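Local atomic coordinates of transketolase (Campylobacter jejuni, PDB entry 3L84), a protein that belongs to the transketolase family of thiamine diphosphate-binding proteins and forms a dimer of multidomain alpha/beta subunits. Residues A[37-42]-A[61-66]; A[44-49]-A[145-150]; A[176-181]-A[222-227]; A[196-201]-A[235-240]. All blocks are in the same frame, centred on the assembly; numbering follows the deposited sequence. Where two conformers were deposited one is given.

Overall arrangement
All four contacts lie in the region assigned to the thiamine diphosphate-binding family domain, around one parallel sheet ordered 60-63, 146-151, 175-181, 234-239, 208-213. Interactions 1, 2 and 3 pack on one face of it. Interaction 4 uses the opposite face. The centres of interactions 1 and 2 are about 8 Å apart, and V62 N meets Y147 O at 2.8 Å between neighbouring strands. Interaction 3 is centred about 10 Å from interaction 1, and L224 CD1 packs 4.0 Å from L42 CA. Interactions 3 and 4 use neighbouring strands, with L177 O 2.8 Å from I236 N. Interactions 2 and 4 are farthest apart, about 19 Å between centres, and do not touch.

Interaction 1 (A[37-42]-A[61-66]); sequences DILSVL and LVFSGG
L39 and L42 on helix 37-42 each send one methyl to strand 61-63. L39 CD2 lies 4.1 Å from F63 CZ. It comes to the far rim of the phenyl ring, close to the ring plane, so this is an edge contact. The two side chains meet at about a right angle. L42 CD2 touches L61 CD1 at 4.1 Å, methyl against methyl.

The three leucines share one conformation. In each, CG is anti to the backbone N, as in L42 with chi1 -175°, and the second torsion is near +60°. F63 is different. Its CB does not point at the helix. With chi1 -82° its CG sits beside the backbone N, and the ring end swings toward L39. L61 CD2 lies in the plane of this ring at its edge, so L61 and F63 pack as neighbours on one face of the strand.

The backbones stay well apart, with 10.1 Å between L42 CA and L61 CA. The gap is bridged by side chains, and the contact is purely apolar.

L39 and F63 both touch L71 of helix 69-79. L42 and L61 both touch Y147 of strand 146-151. That strand also pairs with V62 through backbone hydrogen bonds. Elsewhere on the same helix, I38 and V41 pack on I220 of helix 217-228, and S40 rests on helix 3-24.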
loop_
_atom_site.group_PDB
_atom_site.type_symbol
_atom_site.label_atom_id
_atom_site.label_comp_id
_atom_site.label_asym_id
_atom_site.label_seq_id
_atom_site.Cartn_x
_atom_site.Cartn_y
_atom_site.Cartn_z
ATOM N N ASP A 37 7.676 -17.200 28.355
ATOM C CA ASP A 37 8.012 -16.686 29.671
ATOM C C ASP A 37 7.424 -15.282 29.877
ATOM O O ASP A 37 6.871 -14.973 30.941
ATOM C CB ASP A 37 9.532 -16.680 29.880
ATOM C CG ASP A 37 10.142 -18.065 29.746
ATOM O OD1 ASP A 37 9.570 -19.046 30.280
ATOM O OD2 ASP A 37 11.162 -18.198 29.051
ATOM N N ILE A 38 7.537 -14.430 28.860
ATOM C CA ILE A 38 6.945 -13.111 28.899
ATOM C C ILE A 38 5.442 -13.186 29.130
ATOM O O ILE A 38 4.906 -12.466 29.959
ATOM C CB ILE A 38 7.274 -12.333 27.609
ATOM C CG1 ILE A 38 8.778 -12.001 27.550
ATOM C CG2 ILE A 38 6.383 -11.063 27.486
ATOM C CD1 ILE A 38 9.297 -11.593 26.151
ATOM N N LEU A 39 4.734 -14.021 28.352
ATOM C CA LEU A 39 3.272 -14.111 28.521
ATOM C C LEU A 39 2.871 -14.643 29.884
ATOM O O LEU A 39 1.894 -14.189 30.456
ATOM C CB LEU A 39 2.650 -14.899 27.360
ATOM C CG LEU A 39 1.117 -14.840 27.330
ATOM C CD1 LEU A 39 0.542 -13.440 27.256
ATOM C CD2 LEU A 39 0.616 -15.683 26.144
ATOM N N SER A 40 3.630 -15.591 30.412
ATOM C CA SER A 40 3.345 -16.084 31.743
ATOM C C SER A 40 3.383 -14.991 32.787
ATOM O O SER A 40 2.494 -14.884 33.619
ATOM C CB SER A 40 4.321 -17.185 32.072
ATOM O OG SER A 40 4.054 -18.261 31.209
ATOM N N VAL A 41 4.416 -14.148 32.744
ATOM C CA VAL A 41 4.465 -13.026 33.667
ATOM C C VAL A 41 3.381 -11.985 33.388
ATOM O O VAL A 41 2.721 -11.482 34.275
ATOM C CB VAL A 41 5.838 -12.356 33.640
ATOM C CG1 VAL A 41 5.878 -11.200 34.602
ATOM C CG2 VAL A 41 6.933 -13.373 34.012
ATOM N N LEU A 42 3.180 -11.680 32.109
ATOM C CA LEU A 42 2.158 -10.716 31.719
ATOM C C LEU A 42 0.778 -11.133 32.208
ATOM O O LEU A 42 -0.038 -10.270 32.526
ATOM C CB LEU A 42 2.162 -10.522 30.185
ATOM C CG LEU A 42 1.223 -9.459 29.647
ATOM C CD1 LEU A 42 1.467 -8.067 30.213
ATOM C CD2 LEU A 42 1.348 -9.410 28.124
ATOM N N LEU A 61 -4.890 -6.509 24.651
ATOM C CA LEU A 61 -3.722 -7.266 24.282
ATOM C C LEU A 61 -3.748 -7.478 22.782
ATOM O O LEU A 61 -4.750 -7.945 22.253
ATOM C CB LEU A 61 -3.729 -8.606 24.990
ATOM C CG LEU A 61 -2.635 -9.616 24.669
ATOM C CD1 LEU A 61 -1.298 -9.035 25.016
ATOM C CD2 LEU A 61 -2.930 -10.953 25.401
ATOM N N VAL A 62 -2.675 -7.119 22.097
ATOM C CA VAL A 62 -2.540 -7.298 20.646
ATOM C C VAL A 62 -1.273 -8.094 20.306
ATOM O O VAL A 62 -0.159 -7.662 20.631
ATOM C CB VAL A 62 -2.454 -5.968 19.912
ATOM C CG1 VAL A 62 -2.286 -6.170 18.374
ATOM C CG2 VAL A 62 -3.689 -5.074 20.198
ATOM N N PHE A 63 -1.427 -9.215 19.624
ATOM C CA PHE A 63 -0.299 -9.965 19.033
ATOM C C PHE A 63 -0.085 -9.430 17.626
ATOM O O PHE A 63 -0.782 -9.854 16.719
ATOM C CB PHE A 63 -0.612 -11.463 18.948
ATOM C CG PHE A 63 -0.388 -12.246 20.204
ATOM C CD1 PHE A 63 -0.946 -11.877 21.404
ATOM C CD2 PHE A 63 0.308 -13.464 20.155
ATOM C CE1 PHE A 63 -0.723 -12.656 22.584
ATOM C CE2 PHE A 63 0.498 -14.227 21.294
ATOM C CZ PHE A 63 -0.019 -13.811 22.501
ATOM N N SER A 64 0.861 -8.533 17.392
ATOM C CA SER A 64 1.067 -8.023 16.053
ATOM C C SER A 64 1.578 -9.097 15.102
ATOM O O SER A 64 1.204 -9.126 13.937
ATOM C CB SER A 64 1.994 -6.809 16.084
ATOM O OG SER A 64 2.027 -6.201 14.791
ATOM N N GLY A 65 2.398 -9.993 15.628
ATOM C CA GLY A 65 2.841 -11.148 14.880
ATOM C C GLY A 65 1.754 -12.196 15.004
ATOM O O GLY A 65 1.813 -13.063 15.886
ATOM N N GLY A 66 0.759 -12.132 14.126
ATOM C CA GLY A 66 -0.395 -13.047 14.193
ATOM C C GLY A 66 0.026 -14.477 13.972
ATOM O O GLY A 66 -0.695 -15.397 14.355
#

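Interaction 2 (A[44-49]-A[145-150]); sequences YHLKHN and KIYCLC
L46 and H45 of loop 44-49 meet the side chain of Y147 on strand 146-150. The apolar part is small. L46 CD1 lies 3.7 Å from Y147 CD2 and 3.9 Å from Y147 CE2. The methyl approaches the ring obliquely, and the two side chains slide past each other in opposite directions. H45 CB makes a van der Waals contact with the hydroxyl, 4.1 Å from Y147 OH.

The polar link across the contact runs through water. Y147 OH donates to a water 2.7 Å away, which lies in the ring plane at the edge. The same water donates to H45 O at 2.9 Å. The phenol hydroxyl is thus tied to the loop backbone.

The H45 ring turns away from this site. Its first torsion of -68° puts CG beside the backbone N. NE2 then bonds to N221 OD1, and ND1 to K228 NZ.

Inside the loop, H48 folds back on L46. L46 CD2 sits over the centre of the H48 ring, 3.6 Å above its plane. H48 ND1 also makes a weak hydrogen bond of 3.4 Å to L46 O, which lies in the ring plane. One methyl and one carbonyl of L46 therefore meet the same imidazole.

D59, just before strand 60-63, joins both segments. Its carboxylate accepts from K47 N and K145 N. The loop follows helix 30-42 and passes the start of strand 146-151. Y147 also touches I176 on strand 175-181 and K228 at the end of helix 217-228.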
loop_
_atom_site.group_PDB
_atom_site.type_symbol
_atom_site.label_atom_id
_atom_site.label_comp_id
_atom_site.label_asym_id
_atom_site.label_seq_id
_atom_site.Cartn_x
_atom_site.Cartn_y
_atom_site.Cartn_z
ATOM N N TYR A 44 -0.138 -12.057 34.996
ATOM C CA TYR A 44 -0.347 -11.519 36.347
ATOM C C TYR A 44 -0.644 -10.040 36.342
ATOM O O TYR A 44 -1.094 -9.508 37.347
ATOM C CB TYR A 44 0.892 -11.787 37.216
ATOM C CG TYR A 44 1.059 -13.235 37.583
ATOM C CD1 TYR A 44 0.590 -13.710 38.810
ATOM C CD2 TYR A 44 1.626 -14.143 36.695
ATOM C CE1 TYR A 44 0.706 -15.029 39.142
ATOM C CE2 TYR A 44 1.744 -15.485 37.031
ATOM C CZ TYR A 44 1.288 -15.922 38.264
ATOM O OH TYR A 44 1.403 -17.242 38.617
ATOM N N HIS A 45 -0.327 -9.361 35.238
ATOM C CA HIS A 45 -0.552 -7.924 35.128
ATOM C C HIS A 45 -1.823 -7.568 34.351
ATOM O O HIS A 45 -2.426 -6.526 34.602
ATOM C CB HIS A 45 0.646 -7.274 34.425
ATOM C CG HIS A 45 1.896 -7.311 35.236
ATOM N ND1 HIS A 45 2.287 -6.262 36.035
ATOM C CD2 HIS A 45 2.821 -8.278 35.389
ATOM C CE1 HIS A 45 3.421 -6.587 36.640
ATOM N NE2 HIS A 45 3.760 -7.814 36.280
ATOM N N LEU A 46 -2.204 -8.403 33.403
ATOM C CA LEU A 46 -3.307 -8.110 32.504
ATOM C C LEU A 46 -4.614 -8.095 33.268
ATOM O O LEU A 46 -4.924 -9.036 34.030
ATOM C CB LEU A 46 -3.361 -9.190 31.417
ATOM C CG LEU A 46 -4.200 -8.907 30.186
ATOM C CD1 LEU A 46 -3.501 -7.822 29.358
ATOM C CD2 LEU A 46 -4.427 -10.154 29.368
ATOM N N LYS A 47 -5.380 -7.023 33.077
ATOM C CA LYS A 47 -6.685 -6.876 33.685
ATOM C C LYS A 47 -7.730 -7.150 32.601
ATOM O O LYS A 47 -7.781 -6.456 31.565
ATOM C CB LYS A 47 -6.808 -5.463 34.217
ATOM C CG LYS A 47 -8.073 -5.163 34.970
ATOM C CD LYS A 47 -8.227 -3.655 35.151
ATOM C CE LYS A 47 -8.522 -2.960 33.838
ATOM N NZ LYS A 47 -9.109 -1.664 34.050
ATOM N N HIS A 48 -8.518 -8.185 32.793
ATOM C CA HIS A 48 -9.456 -8.671 31.783
ATOM C C HIS A 48 -10.459 -9.617 32.406
ATOM O O HIS A 48 -10.187 -10.232 33.439
ATOM C CB HIS A 48 -8.694 -9.338 30.618
ATOM C CG HIS A 48 -7.960 -10.613 30.936
ATOM N ND1 HIS A 48 -6.979 -10.762 31.906
ATOM C CD2 HIS A 48 -8.034 -11.798 30.299
ATOM C CE1 HIS A 48 -6.521 -12.011 31.866
ATOM N NE2 HIS A 48 -7.134 -12.651 30.883
ATOM N N ASN A 49 -11.624 -9.707 31.781
ATOM C CA ASN A 49 -12.663 -10.635 32.201
ATOM C C ASN A 49 -12.909 -11.686 31.106
ATOM O O ASN A 49 -13.557 -11.403 30.115
ATOM C CB ASN A 49 -13.971 -9.921 32.526
ATOM C CG ASN A 49 -14.980 -10.871 33.107
ATOM O OD1 ASN A 49 -14.715 -12.096 33.169
ATOM N ND2 ASN A 49 -16.087 -10.344 33.598
ATOM N N LYS A 145 -4.503 -0.352 30.174
ATOM C CA LYS A 145 -3.310 -0.405 29.322
ATOM C C LYS A 145 -3.614 -1.038 27.983
ATOM O O LYS A 145 -4.657 -1.680 27.789
ATOM C CB LYS A 145 -2.211 -1.186 30.036
ATOM C CG LYS A 145 -1.762 -0.566 31.344
ATOM C CD LYS A 145 -1.045 0.769 31.180
ATOM C CE LYS A 145 -0.608 1.371 32.526
ATOM N NZ LYS A 145 -0.007 2.701 32.304
ATOM N N ILE A 146 -2.662 -0.869 27.065
ATOM C CA ILE A 146 -2.637 -1.525 25.758
ATOM C C ILE A 146 -1.283 -2.174 25.636
ATOM O O ILE A 146 -0.248 -1.478 25.711
ATOM C CB ILE A 146 -2.851 -0.554 24.600
ATOM C CG1 ILE A 146 -4.219 0.166 24.704
ATOM C CG2 ILE A 146 -2.735 -1.318 23.272
ATOM C CD1 ILE A 146 -4.375 1.298 25.687
ATOM N N TYR A 147 -1.258 -3.498 25.596
ATOM C CA TYR A 147 -0.038 -4.303 25.467
ATOM C C TYR A 147 0.035 -4.863 24.069
ATOM O O TYR A 147 -0.914 -5.473 23.575
ATOM C CB TYR A 147 -0.048 -5.477 26.456
ATOM C CG TYR A 147 -0.007 -5.089 27.905
ATOM C CD1 TYR A 147 1.185 -4.728 28.522
ATOM C CD2 TYR A 147 -1.163 -5.097 28.686
ATOM C CE1 TYR A 147 1.222 -4.419 29.874
ATOM C CE2 TYR A 147 -1.141 -4.751 30.025
ATOM C CZ TYR A 147 0.059 -4.392 30.622
ATOM O OH TYR A 147 0.161 -4.044 31.973
ATOM N N CYS A 148 1.164 -4.669 23.399
ATOM C CA CYS A 148 1.346 -5.231 22.079
ATOM C C CYS A 148 2.611 -6.041 22.037
ATOM O O CYS A 148 3.666 -5.527 22.450
ATOM C CB CYS A 148 1.463 -4.101 21.063
ATOM S SG CYS A 148 1.711 -4.598 19.368
ATOM N N LEU A 149 2.529 -7.280 21.564
ATOM C CA LEU A 149 3.732 -8.085 21.321
ATOM C C LEU A 149 4.071 -8.011 19.858
ATOM O O LEU A 149 3.215 -8.221 19.014
ATOM C CB LEU A 149 3.520 -9.550 21.705
ATOM C CG LEU A 149 3.575 -9.955 23.173
ATOM C CD1 LEU A 149 2.649 -9.097 24.053
ATOM C CD2 LEU A 149 3.230 -11.458 23.274
ATOM N N CYS A 150 5.314 -7.685 19.549
ATOM C CA CYS A 150 5.755 -7.555 18.154
ATOM C C CYS A 150 7.117 -8.184 17.958
ATOM O O CYS A 150 7.777 -8.539 18.919
ATOM C CB CYS A 150 5.729 -6.074 17.723
ATOM S SG CYS A 150 7.104 -5.106 18.382
HETATM O O HOH W 1 -2.149 -3.968 33.319
#

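Interaction 3 (A[176-181]-A[222-227]); sequences ILIYDS and KALEQA
L224 is the first residue of helix 222-227 to reach strand 176-181, where it meets I178. L224 CD2 lies 4.3 Å from I178 CD1, a loose methyl-to-methyl contact. The CB of L224 does not aim straight at the strand. The two methyls divide. CD2 turns to the strand and meets I178, while CD1, anti to CA (chi2 172°), goes to V41 and L42 of helix 30-42.

A227 comes almost one turn later and makes the closer contact. Its CB faces I176 and touches several atoms of it. I176 CD1 is 3.8 Å from A227 CB, and I176 CG2 is 4.0 Å from the same CB. I176 CD1 also approaches A227 C at 3.9 Å. With chi1 -60°, the two branches of I176 part, CG1 beside the backbone N and CG2 beside the carbonyl carbon. The alanine methyl meets both. The small side chain lets the backbones come near, with 6.7 Å between I176 CA and A227 CA.

As the helix advances from L224 to A227, the strand partner steps back from I178 to I176. All four residues are buried and apolar. I176 and I178 alternate with L177 and so present one face of the strand.

Strand 208-213, helix 217-228 and strand 234-239 form a beta-alpha-beta crossover between neighbouring parallel strands. The helix covers one face of the sheet and also reaches strand 175-181, as in the layered alpha/beta fold of thiamine diphosphate-binding domains.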
loop_
_atom_site.group_PDB
_atom_site.type_symbol
_atom_site.label_atom_id
_atom_site.label_comp_id
_atom_site.label_asym_id
_atom_site.label_seq_id
_atom_site.Cartn_x
_atom_site.Cartn_y
_atom_site.Cartn_z
ATOM N N ILE A 176 2.221 -0.035 25.930
ATOM C CA ILE A 176 3.392 -0.831 26.253
ATOM C C ILE A 176 3.633 -1.813 25.115
ATOM O O ILE A 176 2.835 -2.695 24.873
ATOM C CB ILE A 176 3.234 -1.542 27.613
ATOM C CG1 ILE A 176 3.034 -0.538 28.738
ATOM C CG2 ILE A 176 4.445 -2.408 27.886
ATOM C CD1 ILE A 176 2.668 -1.136 30.102
ATOM N N LEU A 177 4.722 -1.607 24.394
ATOM C CA LEU A 177 5.118 -2.386 23.242
ATOM C C LEU A 177 6.256 -3.302 23.664
ATOM O O LEU A 177 7.283 -2.843 24.165
ATOM C CB LEU A 177 5.566 -1.447 22.124
ATOM C CG LEU A 177 5.955 -2.057 20.801
ATOM C CD1 LEU A 177 4.838 -2.858 20.188
ATOM C CD2 LEU A 177 6.410 -0.941 19.820
ATOM N N ILE A 178 6.087 -4.590 23.502
ATOM C CA ILE A 178 7.071 -5.588 23.870
ATOM C C ILE A 178 7.611 -6.180 22.574
ATOM O O ILE A 178 6.879 -6.838 21.820
ATOM C CB ILE A 178 6.468 -6.680 24.764
ATOM C CG1 ILE A 178 5.853 -6.043 25.982
ATOM C CG2 ILE A 178 7.535 -7.728 25.098
ATOM C CD1 ILE A 178 4.990 -6.989 26.824
ATOM N N TYR A 179 8.886 -5.920 22.305
ATOM C CA TYR A 179 9.590 -6.363 21.088
ATOM C C TYR A 179 10.390 -7.625 21.359
ATOM O O TYR A 179 11.297 -7.638 22.201
ATOM C CB TYR A 179 10.448 -5.213 20.571
ATOM C CG TYR A 179 11.536 -5.523 19.565
ATOM C CD1 TYR A 179 11.350 -6.419 18.529
ATOM C CD2 TYR A 179 12.756 -4.894 19.668
ATOM C CE1 TYR A 179 12.351 -6.684 17.612
ATOM C CE2 TYR A 179 13.772 -5.147 18.768
ATOM C CZ TYR A 179 13.570 -6.042 17.749
ATOM O OH TYR A 179 14.596 -6.275 16.837
ATOM N N ASP A 180 10.019 -8.691 20.662
ATOM C CA ASP A 180 10.693 -9.973 20.747
ATOM C C ASP A 180 11.932 -9.916 19.878
ATOM O O ASP A 180 11.891 -10.134 18.654
ATOM C CB ASP A 180 9.742 -11.074 20.240
ATOM C CG ASP A 180 10.365 -12.438 20.312
ATOM O OD1 ASP A 180 11.412 -12.515 20.996
ATOM O OD2 ASP A 180 9.845 -13.380 19.683
ATOM N N SER A 181 13.047 -9.600 20.511
ATOM C CA SER A 181 14.319 -9.465 19.813
ATOM C C SER A 181 15.062 -10.798 19.866
ATOM O O SER A 181 15.776 -11.086 20.822
ATOM C CB SER A 181 15.132 -8.356 20.455
ATOM O OG SER A 181 16.347 -8.196 19.770
ATOM N N LYS A 222 9.854 -6.831 36.606
ATOM C CA LYS A 222 10.340 -5.503 36.952
ATOM C C LYS A 222 10.115 -4.542 35.774
ATOM O O LYS A 222 9.736 -3.398 35.978
ATOM C CB LYS A 222 11.827 -5.560 37.320
ATOM C CG LYS A 222 12.411 -4.228 37.734
ATOM C CD LYS A 222 13.877 -4.341 38.125
ATOM C CE LYS A 222 14.448 -2.992 38.504
ATOM N NZ LYS A 222 15.708 -3.143 39.302
ATOM N N ALA A 223 10.340 -4.999 34.550
ATOM C CA ALA A 223 10.141 -4.158 33.372
ATOM C C ALA A 223 8.678 -3.767 33.208
ATOM O O ALA A 223 8.353 -2.624 32.887
ATOM C CB ALA A 223 10.653 -4.868 32.099
ATOM N N LEU A 224 7.791 -4.711 33.439
ATOM C CA LEU A 224 6.367 -4.435 33.344
ATOM C C LEU A 224 5.928 -3.459 34.407
ATOM O O LEU A 224 5.162 -2.548 34.129
ATOM C CB LEU A 224 5.556 -5.725 33.399
ATOM C CG LEU A 224 5.615 -6.575 32.133
ATOM C CD1 LEU A 224 4.930 -7.939 32.345
ATOM C CD2 LEU A 224 4.991 -5.846 30.921
ATOM N N GLU A 225 6.425 -3.605 35.644
ATOM C CA GLU A 225 6.076 -2.643 36.684
ATOM C C GLU A 225 6.564 -1.244 36.318
ATOM O O GLU A 225 5.844 -0.269 36.495
ATOM C CB GLU A 225 6.627 -3.069 38.046
ATOM C CG GLU A 225 5.971 -4.323 38.623
ATOM C CD GLU A 225 4.510 -4.123 39.040
ATOM O OE1 GLU A 225 3.867 -3.143 38.604
ATOM O OE2 GLU A 225 3.993 -4.965 39.807
ATOM N N GLN A 226 7.788 -1.138 35.814
ATOM C CA GLN A 226 8.314 0.160 35.390
ATOM C C GLN A 226 7.521 0.731 34.201
ATOM O O GLN A 226 7.168 1.925 34.192
ATOM C CB GLN A 226 9.775 0.007 35.006
ATOM C CG GLN A 226 10.468 1.288 34.632
ATOM C CD GLN A 226 11.976 1.140 34.677
ATOM O OE1 GLN A 226 12.503 0.034 34.909
ATOM N NE2 GLN A 226 12.685 2.254 34.479
ATOM N N ALA A 227 7.237 -0.106 33.219
ATOM C CA ALA A 227 6.487 0.339 32.038
ATOM C C ALA A 227 5.110 0.884 32.420
ATOM O O ALA A 227 4.682 1.885 31.861
ATOM C CB ALA A 227 6.350 -0.795 31.060
#

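Interaction 4 (A[196-201]-A[235-240]); sequences ENVKMR and LIIAKT
V198 has CG1 anti to the backbone N (chi1 172°), and this methyl meets both L235 and I237. I237 has CG1 beside the backbone N, and its second torsion of 178° extends CD1 to the helix start. V198 CG1 lies 3.8 Å from L235 CD2 and 3.9 Å from I237 CD1. V198 crosses L235 at about a right angle. I237 CD1 also packs against K199 N at 4.1 Å.

The helix start is capped. N197 OD1 accepts from the backbone N of selenomethionine M200 at 3.0 Å, nearly straight at 171°. The donor sits above the carbonyl plane of N197. R201 NH1 forms a salt bridge with E196 OE1 at 3.0 Å, on the syn side of the carboxylate but tilted out of the planes of both groups. It closes the segment's ends on each other. K199 turns its amine to E203.

E196 OE2 bonds to S165 and Q205 of the second subunit, and M200 packs on M200 of that subunit. The N-capped helix 198-204 thus lies between the dimer interface and strand 234-239, a helix packed on the parallel sheet of an alpha/beta domain.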
loop_
_atom_site.group_PDB
_atom_site.type_symbol
_atom_site.label_atom_id
_atom_site.label_comp_id
_atom_site.label_asym_id
_atom_site.label_seq_id
_atom_site.Cartn_x
_atom_site.Cartn_y
_atom_site.Cartn_z
ATOM N N GLU A 196 19.605 -1.093 12.959
ATOM C CA GLU A 196 19.240 0.151 13.651
ATOM C C GLU A 196 19.557 0.071 15.130
ATOM O O GLU A 196 19.488 -1.007 15.735
ATOM C CB GLU A 196 17.736 0.450 13.557
ATOM C CG GLU A 196 17.266 0.642 12.163
ATOM C CD GLU A 196 15.801 1.021 12.062
ATOM O OE1 GLU A 196 15.073 1.014 13.067
ATOM O OE2 GLU A 196 15.375 1.293 10.907
ATOM N N ASN A 197 19.864 1.230 15.708
ATOM C CA ASN A 197 19.868 1.397 17.152
ATOM C C ASN A 197 18.405 1.594 17.556
ATOM O O ASN A 197 17.844 2.690 17.453
ATOM C CB ASN A 197 20.760 2.566 17.548
ATOM C CG ASN A 197 20.872 2.716 19.044
ATOM O OD1 ASN A 197 19.948 2.366 19.783
ATOM N ND2 ASN A 197 22.002 3.235 19.492
ATOM N N VAL A 198 17.764 0.498 17.957
ATOM C CA VAL A 198 16.331 0.491 18.219
ATOM C C VAL A 198 15.983 1.392 19.414
ATOM O O VAL A 198 14.990 2.120 19.366
ATOM C CB VAL A 198 15.806 -0.958 18.410
ATOM C CG1 VAL A 198 14.315 -0.967 18.884
ATOM C CG2 VAL A 198 15.982 -1.744 17.088
ATOM N N LYS A 199 16.828 1.389 20.456
ATOM C CA LYS A 199 16.594 2.278 21.582
ATOM C C LYS A 199 16.573 3.747 21.133
ATOM O O LYS A 199 15.653 4.493 21.457
ATOM C CB LYS A 199 17.649 2.032 22.651
ATOM C CG LYS A 199 17.568 2.928 23.874
ATOM C CD LYS A 199 18.494 2.379 24.976
ATOM C CE LYS A 199 18.244 3.052 26.295
ATOM N NZ LYS A 199 18.802 4.410 26.317
HETATM N N MSE A 200 17.572 4.145 20.348
HETATM C CA MSE A 200 17.613 5.507 19.853
HETATM C C MSE A 200 16.449 5.881 18.944
HETATM O O MSE A 200 15.904 7.003 19.027
HETATM C CB MSE A 200 18.930 5.761 19.120
HETATM C CG MSE A 200 19.208 7.201 18.795
HETATM SE SE MSE A 200 20.930 7.512 18.007
HETATM C CE MSE A 200 21.929 6.132 18.627
ATOM N N ARG A 201 16.045 4.948 18.077
ATOM C CA ARG A 201 14.911 5.151 17.203
ATOM C C ARG A 201 13.675 5.484 18.004
ATOM O O ARG A 201 12.961 6.444 17.690
ATOM C CB ARG A 201 14.680 3.870 16.407
ATOM C CG ARG A 201 13.298 3.686 15.805
ATOM C CD ARG A 201 13.144 2.299 15.255
ATOM N NE ARG A 201 11.767 2.044 14.868
ATOM C CZ ARG A 201 11.379 1.029 14.109
ATOM N NH1 ARG A 201 12.272 0.181 13.580
ATOM N NH2 ARG A 201 10.077 0.831 13.880
ATOM N N LEU A 235 8.616 1.036 25.312
ATOM C CA LEU A 235 9.117 -0.104 24.577
ATOM C C LEU A 235 9.945 -0.949 25.509
ATOM O O LEU A 235 10.861 -0.435 26.136
ATOM C CB LEU A 235 9.968 0.338 23.390
ATOM C CG LEU A 235 10.693 -0.788 22.642
ATOM C CD1 LEU A 235 9.673 -1.623 21.879
ATOM C CD2 LEU A 235 11.753 -0.286 21.670
ATOM N N ILE A 236 9.633 -2.230 25.589
ATOM C CA ILE A 236 10.467 -3.226 26.240
ATOM C C ILE A 236 11.130 -4.052 25.147
ATOM O O ILE A 236 10.463 -4.760 24.395
ATOM C CB ILE A 236 9.654 -4.131 27.194
ATOM C CG1 ILE A 236 9.030 -3.272 28.293
ATOM C CG2 ILE A 236 10.542 -5.217 27.782
ATOM C CD1 ILE A 236 8.013 -4.031 29.195
ATOM N N ILE A 237 12.443 -3.943 25.045
ATOM C CA ILE A 237 13.216 -4.763 24.115
ATOM C C ILE A 237 13.585 -6.033 24.855
ATOM O O ILE A 237 14.427 -6.011 25.773
ATOM C CB ILE A 237 14.487 -4.042 23.636
ATOM C CG1 ILE A 237 14.142 -2.694 22.989
ATOM C CG2 ILE A 237 15.283 -4.914 22.676
ATOM C CD1 ILE A 237 15.372 -1.891 22.534
ATOM N N ALA A 238 12.914 -7.130 24.505
ATOM C CA ALA A 238 13.100 -8.380 25.245
ATOM C C ALA A 238 13.946 -9.328 24.425
ATOM O O ALA A 238 13.523 -9.777 23.360
ATOM C CB ALA A 238 11.760 -8.981 25.585
ATOM N N LYS A 239 15.179 -9.568 24.853
ATOM C CA LYS A 239 16.041 -10.495 24.130
ATOM C C LYS A 239 15.597 -11.925 24.412
ATOM O O LYS A 239 15.544 -12.339 25.565
ATOM C CB LYS A 239 17.479 -10.285 24.547
ATOM C CG LYS A 239 18.460 -11.052 23.685
ATOM C CD LYS A 239 19.891 -10.539 23.858
ATOM C CE LYS A 239 20.856 -11.378 23.043
ATOM N NZ LYS A 239 20.773 -12.821 23.434
ATOM N N THR A 240 15.266 -12.677 23.367
ATOM C CA THR A 240 14.763 -14.038 23.528
ATOM C C THR A 240 15.490 -14.952 22.557
ATOM O O THR A 240 16.231 -14.531 21.637
ATOM C CB THR A 240 13.249 -14.183 23.276
ATOM O OG1 THR A 240 13.013 -13.981 21.886
ATOM C CG2 THR A 240 12.463 -13.233 24.081
#